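Local coordinates for protein iron transport multicopper oxidase FET3 (Saccharomyces cerevisiae, PDB 1ZPU) that oxidises ferrous iron to ferric iron with molecular oxygen at four copper ions for high-affinity iron uptake, and also has cuprous oxidase activity, at residues A[6-12]-A[23-29]; A[16-22]-A[142-146]; A[57-61]-A[73-77]. All coordinates share one frame; numbering follows the deposited sequence.

Contact 1: residues A[6-12]-A[23-29]. With NAG (2-acetamido-2-deoxy-beta-D-glucopyranose), chain B.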
loop_
_atom_site.group_PDB
_atom_site.type_symbol
_atom_site.label_atom_id
_atom_site.label_comp_id
_atom_site.label_asym_id
_atom_site.label_seq_id
_atom_site.Cartn_x
_atom_site.Cartn_y
_atom_site.Cartn_z
ATOM N N ASN A 6 -0.369 13.360 -19.513
ATOM C CA ASN A 6 -1.555 14.125 -19.223
ATOM C C ASN A 6 -2.760 13.217 -19.013
ATOM O O ASN A 6 -3.337 12.698 -19.969
ATOM C CB ASN A 6 -1.834 15.172 -20.284
ATOM C CG ASN A 6 -3.132 15.897 -20.023
ATOM O OD1 ASN A 6 -3.513 16.130 -18.865
ATOM N ND2 ASN A 6 -3.855 16.196 -21.088
ATOM N N TRP A 7 -3.133 13.031 -17.749
ATOM C CA TRP A 7 -4.222 12.128 -17.384
ATOM C C TRP A 7 -5.388 12.815 -16.716
ATOM O O TRP A 7 -5.212 13.597 -15.783
ATOM C CB TRP A 7 -3.741 11.059 -16.431
ATOM C CG TRP A 7 -2.701 10.172 -16.954
ATOM C CD1 TRP A 7 -2.400 9.934 -18.251
ATOM C CD2 TRP A 7 -1.839 9.352 -16.177
ATOM N NE1 TRP A 7 -1.378 9.030 -18.334
ATOM C CE2 TRP A 7 -1.013 8.659 -17.068
ATOM C CE3 TRP A 7 -1.678 9.141 -14.801
ATOM C CZ2 TRP A 7 -0.030 7.762 -16.634
ATOM C CZ3 TRP A 7 -0.697 8.250 -14.365
ATOM C CH2 TRP A 7 0.105 7.568 -15.282
ATOM N N THR A 8 -6.584 12.475 -17.185
ATOM C CA THR A 8 -7.829 13.013 -16.645
ATOM C C THR A 8 -8.734 11.889 -16.144
ATOM O O THR A 8 -9.058 10.950 -16.888
ATOM C CB THR A 8 -8.585 13.838 -17.701
ATOM O OG1 THR A 8 -7.741 14.898 -18.157
ATOM C CG2 THR A 8 -9.858 14.398 -17.115
ATOM N N THR A 9 -9.130 11.999 -14.877
ATOM C CA THR A 9 -10.045 11.050 -14.260
ATOM C C THR A 9 -11.436 11.184 -14.843
ATOM O O THR A 9 -11.854 12.275 -15.257
ATOM C CB THR A 9 -10.181 11.256 -12.743
ATOM O OG1 THR A 9 -10.597 12.598 -12.486
ATOM C CG2 THR A 9 -8.875 10.983 -12.022
ATOM N N GLY A 10 -12.151 10.064 -14.871
ATOM C CA GLY A 10 -13.524 10.038 -15.344
ATOM C C GLY A 10 -14.233 8.770 -14.945
ATOM O O GLY A 10 -13.631 7.878 -14.363
ATOM N N TRP A 11 -15.519 8.692 -15.260
ATOM C CA TRP A 11 -16.320 7.503 -14.997
ATOM C C TRP A 11 -16.862 6.924 -16.290
ATOM O O TRP A 11 -17.386 7.650 -17.129
ATOM C CB TRP A 11 -17.487 7.831 -14.068
ATOM C CG TRP A 11 -17.101 8.108 -12.651
ATOM C CD1 TRP A 11 -16.974 9.329 -12.061
ATOM C CD2 TRP A 11 -16.789 7.138 -11.640
ATOM N NE1 TRP A 11 -16.605 9.191 -10.748
ATOM C CE2 TRP A 11 -16.482 7.855 -10.458
ATOM C CE3 TRP A 11 -16.742 5.733 -11.616
ATOM C CZ2 TRP A 11 -16.124 7.213 -9.253
ATOM C CZ3 TRP A 11 -16.388 5.096 -10.419
ATOM C CH2 TRP A 11 -16.089 5.844 -9.252
ATOM N N ASP A 12 -16.732 5.615 -16.448
ATOM C CA ASP A 12 -17.329 4.901 -17.567
ATOM C C ASP A 12 -17.688 3.498 -17.140
ATOM O O ASP A 12 -17.084 2.957 -16.211
ATOM C CB ASP A 12 -16.367 4.854 -18.746
ATOM C CG ASP A 12 -16.494 6.075 -19.636
ATOM O OD1 ASP A 12 -17.367 6.039 -20.544
ATOM O OD2 ASP A 12 -15.741 7.071 -19.417
ATOM N N PRO A 23 -19.779 1.223 -13.321
ATOM C CA PRO A 23 -18.870 2.343 -13.565
ATOM C C PRO A 23 -17.505 2.123 -12.924
ATOM O O PRO A 23 -17.420 1.707 -11.775
ATOM C CB PRO A 23 -19.579 3.554 -12.918
ATOM C CG PRO A 23 -20.954 3.122 -12.674
ATOM C CD PRO A 23 -20.917 1.624 -12.485
ATOM N N VAL A 24 -16.452 2.408 -13.678
ATOM C CA VAL A 24 -15.093 2.358 -13.171
ATOM C C VAL A 24 -14.405 3.698 -13.444
ATOM O O VAL A 24 -14.881 4.472 -14.293
ATOM C CB VAL A 24 -14.297 1.167 -13.793
ATOM C CG1 VAL A 24 -14.944 -0.157 -13.442
ATOM C CG2 VAL A 24 -14.208 1.293 -15.294
ATOM N N ILE A 25 -13.310 3.979 -12.725
ATOM C CA ILE A 25 -12.559 5.231 -12.934
ATOM C C ILE A 25 -11.594 5.137 -14.125
ATOM O O ILE A 25 -10.637 4.359 -14.113
ATOM C CB ILE A 25 -11.803 5.712 -11.678
ATOM C CG1 ILE A 25 -12.675 5.569 -10.430
ATOM C CG2 ILE A 25 -11.412 7.182 -11.840
ATOM C CD1 ILE A 25 -12.079 6.166 -9.165
ATOM N N THR A 26 -11.852 5.946 -15.143
ATOM C CA THR A 26 -11.067 5.906 -16.360
ATOM C C THR A 26 -9.932 6.924 -16.375
ATOM O O THR A 26 -9.964 7.899 -15.643
ATOM C CB THR A 26 -11.976 6.119 -17.568
ATOM O OG1 THR A 26 -12.781 7.280 -17.356
ATOM C CG2 THR A 26 -12.883 4.912 -17.737
ATOM N N CYS A 27 -8.936 6.675 -17.215
ATOM C CA CYS A 27 -7.877 7.617 -17.496
ATOM C C CYS A 27 -8.013 8.074 -18.945
ATOM O O CYS A 27 -7.830 7.274 -19.865
ATOM C CB CYS A 27 -6.528 6.932 -17.287
ATOM S SG CYS A 27 -5.116 7.916 -17.813
ATOM N N ASN A 28 -8.334 9.354 -19.152
ATOM C CA ASN A 28 -8.619 9.892 -20.503
ATOM C C ASN A 28 -9.638 9.054 -21.274
ATOM O O ASN A 28 -9.488 8.826 -22.471
ATOM C CB ASN A 28 -7.338 10.035 -21.327
ATOM C CG ASN A 28 -6.319 10.948 -20.677
ATOM O OD1 ASN A 28 -6.633 11.748 -19.790
ATOM N ND2 ASN A 28 -5.081 10.841 -21.128
ATOM N N GLY A 29 -10.667 8.588 -20.579
ATOM C CA GLY A 29 -11.662 7.712 -21.178
ATOM C C GLY A 29 -11.275 6.249 -21.314
ATOM O O GLY A 29 -12.084 5.454 -21.789
HETATM C C1 NAG B . -3.878 17.600 -21.403
HETATM C C2 NAG B . -3.390 19.024 -21.088
HETATM C C3 NAG B . -4.437 20.153 -21.286
HETATM C C4 NAG B . -5.510 19.841 -22.338
HETATM C C5 NAG B . -5.886 18.367 -22.225
HETATM C C6 NAG B . -7.012 17.932 -23.161
HETATM C C7 NAG B . -1.947 19.952 -19.320
HETATM C C8 NAG B . -2.194 20.600 -17.979
HETATM N N2 NAG B . -2.870 19.068 -19.729
HETATM O O3 NAG B . -3.786 21.368 -21.618
HETATM O O4 NAG B . -6.653 20.641 -22.145
HETATM O O5 NAG B . -4.704 17.668 -22.531
HETATM O O6 NAG B . -7.758 16.922 -22.514
HETATM O O7 NAG B . -0.937 20.230 -19.979
#
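Gly-10 and Thr-26 face each other as the central hydrogen-bonded pair of an antiparallel hairpin. Thr-26 N donates to Gly-10 O over 2.7 Å, whereas the return bond from Gly-10 N to Thr-26 O is weak. Asp-12 and Val-24 form a second such pair, its two bonds nearly straight. The non-hydrogen-bonded pair Trp-11 with Ile-25 lies between them, and Thr-9 with Cys-27 follows on the other side of Gly-10 and Thr-26; in both, CA-H groups lean on carbonyl oxygens.

Beyond Cys-27 the strand ends, and the side-chain amide of Asn-28 takes over the pairing. Its ND2 donates to Asn-6 O at 2.8 Å, with the acceptor in the amide plane, while OD1 receives Thr-8 N at 2.7 Å. Asn-28 N adds a third bond, to Thr-8 O, so this one residue is fixed at both ends of its amide and at its backbone. Asn-6 carries a NAG through its own ND2.

The aromatic contacts lie toward the two ends. Cys-27 SG, with chi1 172° turning it toward Trp-7, sits over the five-membered ring, 3.6 Å from its centroid. Ile-25 CG1 covers the six-membered ring of Trp-11 in a CH-pi contact, and Pro-23 CB meets Trp-11 CE3 at 3.8 Å.

Strand 22-27 is outermost in its four-stranded sheet. Strand 2-14 separates it from strand 43-49, where Trp-7 and Thr-9 hydrogen-bond to Thr-49.

Contact 2: residues A[16-22]-A[142-146]. With NAG (2-acetamido-2-deoxy-beta-D-glucopyranose), chain H; MAN (alpha-D-mannopyranose), chain C; NAG (2-acetamido-2-deoxy-beta-D-glucopyranose), chain D.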
loop_
_atom_site.group_PDB
_atom_site.type_symbol
_atom_site.label_atom_id
_atom_site.label_comp_id
_atom_site.label_asym_id
_atom_site.label_seq_id
_atom_site.Cartn_x
_atom_site.Cartn_y
_atom_site.Cartn_z
ATOM N N VAL A 16 -15.630 -5.591 -15.784
ATOM C CA VAL A 16 -14.298 -6.089 -15.474
ATOM C C VAL A 16 -14.345 -7.569 -15.114
ATOM O O VAL A 16 -13.575 -8.392 -15.599
ATOM C CB VAL A 16 -13.744 -5.325 -14.270
ATOM C CG1 VAL A 16 -12.370 -5.861 -13.870
ATOM C CG2 VAL A 16 -13.717 -3.839 -14.581
ATOM N N ASP A 17 -15.274 -7.854 -14.222
ATOM C CA ASP A 17 -15.585 -9.162 -13.683
ATOM C C ASP A 17 -15.866 -10.212 -14.739
ATOM O O ASP A 17 -15.374 -11.349 -14.665
ATOM C CB ASP A 17 -16.872 -9.005 -12.857
ATOM C CG ASP A 17 -16.739 -9.635 -11.559
ATOM O OD1 ASP A 17 -15.606 -10.119 -11.359
ATOM O OD2 ASP A 17 -17.690 -9.660 -10.752
ATOM N N GLY A 18 -16.683 -9.814 -15.710
ATOM C CA GLY A 18 -17.361 -10.750 -16.552
ATOM C C GLY A 18 -18.827 -10.841 -16.170
ATOM O O GLY A 18 -19.630 -11.396 -16.918
ATOM N N LEU A 19 -19.197 -10.293 -15.014
ATOM C CA LEU A 19 -20.584 -10.436 -14.549
ATOM C C LEU A 19 -21.364 -9.198 -14.065
ATOM O O LEU A 19 -22.454 -9.339 -13.500
ATOM C CB LEU A 19 -20.726 -11.580 -13.536
ATOM C CG LEU A 19 -19.662 -12.129 -12.604
ATOM C CD1 LEU A 19 -20.369 -13.168 -11.808
ATOM C CD2 LEU A 19 -18.505 -12.801 -13.341
ATOM N N LYS A 20 -20.839 -8.001 -14.309
ATOM C CA LYS A 20 -21.539 -6.780 -13.927
ATOM C C LYS A 20 -20.975 -5.586 -14.669
ATOM O O LYS A 20 -19.829 -5.201 -14.447
ATOM C CB LYS A 20 -21.405 -6.549 -12.420
ATOM C CG LYS A 20 -22.693 -6.141 -11.724
ATOM C CD LYS A 20 -23.227 -4.791 -12.207
ATOM C CE LYS A 20 -24.561 -4.427 -11.537
ATOM N NZ LYS A 20 -24.393 -4.244 -10.058
ATOM N N SER A 21 -21.769 -5.000 -15.558
ATOM C CA SER A 21 -21.375 -3.719 -16.128
ATOM C C SER A 21 -21.607 -2.660 -15.060
ATOM O O SER A 21 -22.660 -2.586 -14.446
ATOM C CB SER A 21 -22.083 -3.386 -17.439
ATOM O OG SER A 21 -21.164 -2.738 -18.321
ATOM N N ARG A 22 -20.590 -1.848 -14.843
ATOM C CA ARG A 22 -20.451 -1.131 -13.613
ATOM C C ARG A 22 -19.504 0.039 -13.889
ATOM O O ARG A 22 -18.541 -0.116 -14.650
ATOM C CB ARG A 22 -19.847 -2.129 -12.636
ATOM C CG ARG A 22 -19.515 -1.614 -11.302
ATOM C CD ARG A 22 -18.135 -2.044 -10.938
ATOM N NE ARG A 22 -17.371 -0.860 -10.566
ATOM C CZ ARG A 22 -16.760 -0.696 -9.406
ATOM N NH1 ARG A 22 -16.765 -1.668 -8.497
ATOM N NH2 ARG A 22 -16.108 0.424 -9.165
ATOM N N TRP A 142 -12.519 -7.719 -6.689
ATOM C CA TRP A 142 -13.429 -6.829 -7.394
ATOM C C TRP A 142 -14.821 -6.752 -6.717
ATOM O O TRP A 142 -15.399 -7.780 -6.324
ATOM C CB TRP A 142 -13.529 -7.271 -8.855
ATOM C CG TRP A 142 -14.261 -6.316 -9.703
ATOM C CD1 TRP A 142 -15.454 -6.516 -10.326
ATOM C CD2 TRP A 142 -13.859 -4.993 -10.022
ATOM N NE1 TRP A 142 -15.828 -5.395 -11.023
ATOM C CE2 TRP A 142 -14.868 -4.437 -10.847
ATOM C CE3 TRP A 142 -12.754 -4.209 -9.682
ATOM C CZ2 TRP A 142 -14.798 -3.148 -11.340
ATOM C CZ3 TRP A 142 -12.692 -2.908 -10.183
ATOM C CH2 TRP A 142 -13.709 -2.401 -11.001
ATOM N N TYR A 143 -15.331 -5.531 -6.569
ATOM C CA TYR A 143 -16.663 -5.276 -6.007
ATOM C C TYR A 143 -17.610 -4.896 -7.114
ATOM O O TYR A 143 -17.191 -4.356 -8.132
ATOM C CB TYR A 143 -16.625 -4.143 -4.969
ATOM C CG TYR A 143 -15.983 -4.523 -3.648
ATOM C CD1 TYR A 143 -14.607 -4.512 -3.497
ATOM C CD2 TYR A 143 -16.754 -4.898 -2.557
ATOM C CE1 TYR A 143 -14.006 -4.860 -2.300
ATOM C CE2 TYR A 143 -16.162 -5.250 -1.343
ATOM C CZ TYR A 143 -14.782 -5.227 -1.231
ATOM O OH TYR A 143 -14.166 -5.561 -0.049
ATOM N N HIS A 144 -18.890 -5.180 -6.911
ATOM C CA HIS A 144 -19.935 -4.827 -7.867
ATOM C C HIS A 144 -20.561 -3.483 -7.578
ATOM O O HIS A 144 -21.276 -2.937 -8.403
ATOM C CB HIS A 144 -21.010 -5.892 -7.836
ATOM C CG HIS A 144 -20.641 -7.111 -8.607
ATOM N ND1 HIS A 144 -21.575 -8.027 -9.048
ATOM C CD2 HIS A 144 -19.441 -7.539 -9.062
ATOM C CE1 HIS A 144 -20.958 -8.980 -9.722
ATOM N NE2 HIS A 144 -19.665 -8.708 -9.740
ATOM N N ASP A 145 -20.318 -2.966 -6.385
ATOM C CA ASP A 145 -20.770 -1.649 -6.025
ATOM C C ASP A 145 -19.564 -0.749 -5.835
ATOM O O ASP A 145 -18.504 -1.203 -5.413
ATOM C CB ASP A 145 -21.598 -1.710 -4.742
ATOM C CG ASP A 145 -22.874 -2.544 -4.901
ATOM O OD1 ASP A 145 -23.961 -1.969 -5.212
ATOM O OD2 ASP A 145 -22.787 -3.779 -4.713
ATOM N N LEU A 146 -19.731 0.529 -6.149
ATOM C CA LEU A 146 -18.695 1.532 -5.945
ATOM C C LEU A 146 -18.420 1.725 -4.465
ATOM O O LEU A 146 -19.289 1.517 -3.623
ATOM C CB LEU A 146 -19.122 2.867 -6.537
ATOM C CG LEU A 146 -19.391 2.970 -8.033
ATOM C CD1 LEU A 146 -20.816 2.510 -8.373
ATOM C CD2 LEU A 146 -19.222 4.413 -8.394
HETATM C C1 NAG H . -14.531 -16.576 -16.539
HETATM C C2 NAG H . -15.427 -15.464 -17.092
HETATM C C3 NAG H . -16.692 -15.244 -16.263
HETATM C C4 NAG H . -17.427 -16.539 -15.949
HETATM C C5 NAG H . -16.380 -17.511 -15.400
HETATM C C6 NAG H . -16.934 -18.900 -15.147
HETATM C C7 NAG H . -14.474 -13.297 -17.904
HETATM C C8 NAG H . -14.342 -13.674 -19.353
HETATM N N2 NAG H . -14.701 -14.235 -16.988
HETATM O O3 NAG H . -17.588 -14.373 -16.910
HETATM O O4 NAG H . -18.438 -16.257 -14.997
HETATM O O5 NAG H . -15.385 -17.680 -16.387
HETATM O O6 NAG H . -17.203 -19.438 -16.424
HETATM O O7 NAG H . -14.324 -12.135 -17.540
HETATM C C1 MAN C . -20.986 -15.701 -9.512
HETATM C C2 MAN C . -19.541 -15.994 -9.125
HETATM C C3 MAN C . -19.219 -15.461 -7.737
HETATM C C4 MAN C . -19.664 -14.010 -7.618
HETATM C C5 MAN C . -21.133 -13.876 -7.958
HETATM C C6 MAN C . -21.533 -12.415 -7.908
HETATM O O2 MAN C . -18.690 -15.353 -10.035
HETATM O O3 MAN C . -17.829 -15.526 -7.502
HETATM O O4 MAN C . -19.447 -13.548 -6.314
HETATM O O5 MAN C . -21.327 -14.347 -9.273
HETATM O O6 MAN C . -22.859 -12.323 -8.376
HETATM C C1 NAG D . -19.773 -16.533 -15.468
HETATM C C2 NAG D . -20.644 -17.020 -14.301
HETATM C C3 NAG D . -22.132 -17.049 -14.633
HETATM C C4 NAG D . -22.608 -15.784 -15.332
HETATM C C5 NAG D . -21.659 -15.544 -16.510
HETATM C C6 NAG D . -22.026 -14.309 -17.321
HETATM C C7 NAG D . -19.601 -18.638 -12.793
HETATM C C8 NAG D . -19.513 -20.098 -12.449
HETATM N N2 NAG D . -20.282 -18.364 -13.901
HETATM O O3 NAG D . -22.862 -17.256 -13.444
HETATM O O4 NAG D . -23.929 -16.011 -15.776
HETATM O O5 NAG D . -20.331 -15.375 -16.044
HETATM O O6 NAG D . -21.630 -13.154 -16.620
HETATM O O7 NAG D . -19.050 -17.781 -12.088
#
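Part of the junction between the first and second plastocyanin-like (cupredoxin) domains is made here by the loop 16-22, which links strands 2-14 and 22-27, packing against residues 142-146 at the exit of strand 133-142, with Trp-142 and His-144 meeting its side chains. Trp-142 is the wedge: CG lies anti to its backbone N (chi1 -171°), and the indole is sandwiched between Val-16 on one face and the Arg-22 guanidinium on the other. Val-16 CG2 meets Trp-142 CZ2 at 3.5 Å, and Val-16 CB makes a CH-pi contact with the five-membered ring. The guanidinium is inclined 32° to the indole, its NE 3.5 Å from Trp-142 CZ2, with Leu-146 over its other face.

Arg-22 NH1 donates to Tyr-143 O at 2.7 Å, approaching from above the carbonyl plane, while NH2 forms a salt bridge with Asp-114. Both terminal nitrogens of the buried arginine are thereby engaged.

On the glycan side of the loop, His-144 NE2 points to Asp-17 OD2 in a His-carboxylate hydrogen bond modelled so short that its length is doubtful, the carboxylate standing almost perpendicular to the imidazole. The loop also meets carbohydrate: NAG (chain D) O6 donates to Gly-18 O at 2.7 Å, and a mannose passes beside Leu-19. Lys-20, its chain bent at chi2, lays its aliphatic part across the imidazole, CB sitting over the centre of the His-144 ring, 3.7 Å from its centroid.

Contact 3: residues A[57-61]-A[73-77]. With CU1 (copper (I) ion), chain E.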
loop_
_atom_site.group_PDB
_atom_site.type_symbol
_atom_site.label_atom_id
_atom_site.label_comp_id
_atom_site.label_asym_id
_atom_site.label_seq_id
_atom_site.Cartn_x
_atom_site.Cartn_y
_atom_site.Cartn_z
ATOM N N THR A 57 -9.544 14.096 -5.697
ATOM C CA THR A 57 -8.591 13.039 -6.092
ATOM C C THR A 57 -7.185 13.289 -5.570
ATOM O O THR A 57 -6.878 14.366 -5.071
ATOM C CB THR A 57 -8.453 12.845 -7.634
ATOM O OG1 THR A 57 -9.523 13.494 -8.331
ATOM C CG2 THR A 57 -8.408 11.372 -7.983
ATOM N N SER A 58 -6.338 12.272 -5.704
ATOM C CA SER A 58 -4.917 12.399 -5.443
ATOM C C SER A 58 -4.288 11.206 -6.102
ATOM O O SER A 58 -5.005 10.303 -6.527
ATOM C CB SER A 58 -4.645 12.355 -3.954
ATOM O OG SER A 58 -5.317 11.258 -3.376
ATOM N N MET A 59 -2.959 11.200 -6.196
ATOM C CA MET A 59 -2.234 10.045 -6.717
ATOM C C MET A 59 -0.976 9.868 -5.924
ATOM O O MET A 59 -0.210 10.816 -5.750
ATOM C CB MET A 59 -1.880 10.236 -8.191
ATOM C CG MET A 59 -1.286 9.004 -8.865
ATOM S SD MET A 59 -1.657 8.952 -10.636
ATOM C CE MET A 59 -0.838 10.444 -11.157
ATOM N N HIS A 60 -0.776 8.647 -5.441
ATOM C CA HIS A 60 0.387 8.296 -4.654
ATOM C C HIS A 60 1.187 7.255 -5.408
ATOM O O HIS A 60 0.617 6.340 -5.980
ATOM C CB HIS A 60 -0.060 7.730 -3.315
ATOM C CG HIS A 60 1.024 7.013 -2.566
ATOM N ND1 HIS A 60 2.254 7.578 -2.314
ATOM C CD2 HIS A 60 1.050 5.791 -1.991
ATOM C CE1 HIS A 60 2.999 6.727 -1.637
ATOM N NE2 HIS A 60 2.289 5.639 -1.422
ATOM N N PHE A 61 2.507 7.391 -5.402
ATOM C CA PHE A 61 3.384 6.443 -6.072
ATOM C C PHE A 61 4.058 5.540 -5.050
ATOM O O PHE A 61 5.036 5.918 -4.408
ATOM C CB PHE A 61 4.352 7.187 -6.979
ATOM C CG PHE A 61 3.660 8.155 -7.875
ATOM C CD1 PHE A 61 3.380 9.463 -7.432
ATOM C CD2 PHE A 61 3.208 7.756 -9.127
ATOM C CE1 PHE A 61 2.695 10.352 -8.236
ATOM C CE2 PHE A 61 2.516 8.649 -9.942
ATOM C CZ PHE A 61 2.264 9.946 -9.498
ATOM N N ASP A 73 4.397 13.112 -2.767
ATOM C CA ASP A 73 4.018 11.789 -2.271
ATOM C C ASP A 73 2.552 11.452 -2.509
ATOM O O ASP A 73 2.185 10.280 -2.568
ATOM C CB ASP A 73 4.329 11.656 -0.785
ATOM C CG ASP A 73 4.366 10.210 -0.332
ATOM O OD1 ASP A 73 4.920 9.374 -1.076
ATOM O OD2 ASP A 73 3.848 9.919 0.766
ATOM N N GLY A 74 1.721 12.482 -2.623
ATOM C CA GLY A 74 0.317 12.315 -3.004
ATOM C C GLY A 74 -0.646 11.855 -1.928
ATOM O O GLY A 74 -1.611 11.169 -2.218
ATOM N N VAL A 75 -0.398 12.239 -0.681
ATOM C CA VAL A 75 -1.319 11.926 0.400
ATOM C C VAL A 75 -1.966 13.222 0.869
ATOM O O VAL A 75 -1.290 14.074 1.448
ATOM C CB VAL A 75 -0.623 11.218 1.585
ATOM C CG1 VAL A 75 -1.639 10.889 2.650
ATOM C CG2 VAL A 75 0.071 9.952 1.124
ATOM N N PRO A 76 -3.266 13.393 0.575
ATOM C CA PRO A 76 -4.000 14.560 1.046
ATOM C C PRO A 76 -3.930 14.732 2.567
ATOM O O PRO A 76 -3.967 13.756 3.317
ATOM C CB PRO A 76 -5.428 14.325 0.545
ATOM C CG PRO A 76 -5.473 12.906 0.079
ATOM C CD PRO A 76 -4.086 12.515 -0.276
ATOM N N PHE A 77 -3.769 15.988 2.983
ATOM C CA PHE A 77 -3.591 16.413 4.381
ATOM C C PHE A 77 -2.338 15.906 5.101
ATOM O O PHE A 77 -2.180 16.096 6.304
ATOM C CB PHE A 77 -4.880 16.228 5.186
ATOM C CG PHE A 77 -5.989 17.102 4.707
ATOM C CD1 PHE A 77 -6.993 16.587 3.905
ATOM C CD2 PHE A 77 -5.995 18.455 5.005
ATOM C CE1 PHE A 77 -8.011 17.401 3.435
ATOM C CE2 PHE A 77 -7.008 19.286 4.542
ATOM C CZ PHE A 77 -8.017 18.760 3.752
HETATM CU CU CU1 E . 3.254 4.224 -0.247
#
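The imidazole of His-60 has Asp-73 O near one edge and a copper ion on the far nitrogen, and the ring of His-397 is stacked on it. The rings of His-105 and His-107 meet it steeply, at about 80°. His-60 ND1 donates to Asp-73 O over 2.7 Å; the acceptor lies 18° out of the ring plane, and the donor is in the carbonyl plane. With CG anti to the backbone N (chi1 165°), the ring reaches past the carbonyl and binds the copper through NE2 at 2.1 Å. The bond at ND1 and the copper at NE2 together hold the ring's rotation.

The Asp-73 carboxylate runs alongside the imidazole, its plane turned steeply from that of the ring, OD1 lying 3.3 Å from His-60 CE1. Its OD2 accepts a bond from His-397 ND1, so residue 73 positions ligands of two different coppers, one through its backbone and one through its side chain.

Close by, Gly-74 CA makes a CA-H...O contact with Met-59 O at 3.2 Å, and Ser-58 OG rests on Pro-76 CD while hydrogen-bonded to Thr-108 OG1.

His-60 and His-395 bind the type 2 copper, and with His-62 on the type 3 pair His-60 forms one of the His-X-His motifs that characterise the trinuclear cluster of multicopper oxidases.

Overall arrangement
Contact 3 is buried, its centre about 12 Å from the chain's centre, whereas the centres of contacts 1 and 2 lie about 22 Å from it and both are only partly buried. Contacts 1 and 2 share the same hairpin: contact 1 joins its strands, and contact 2 docks its connecting loop on the second domain. They meet where Val-24 CG1 packs on Trp-142 CH2 at 3.5 Å and Trp-11 touches Leu-146. Contact 1 reaches contact 3 through Trp-7 against Met-59 and Thr-9 against Thr-57, while contacts 2 and 3 do not touch. Chemistry follows place: backbone pairing in the sheet, aromatic, charged and sugar contacts at the domain junction, and metal coordination in the interior.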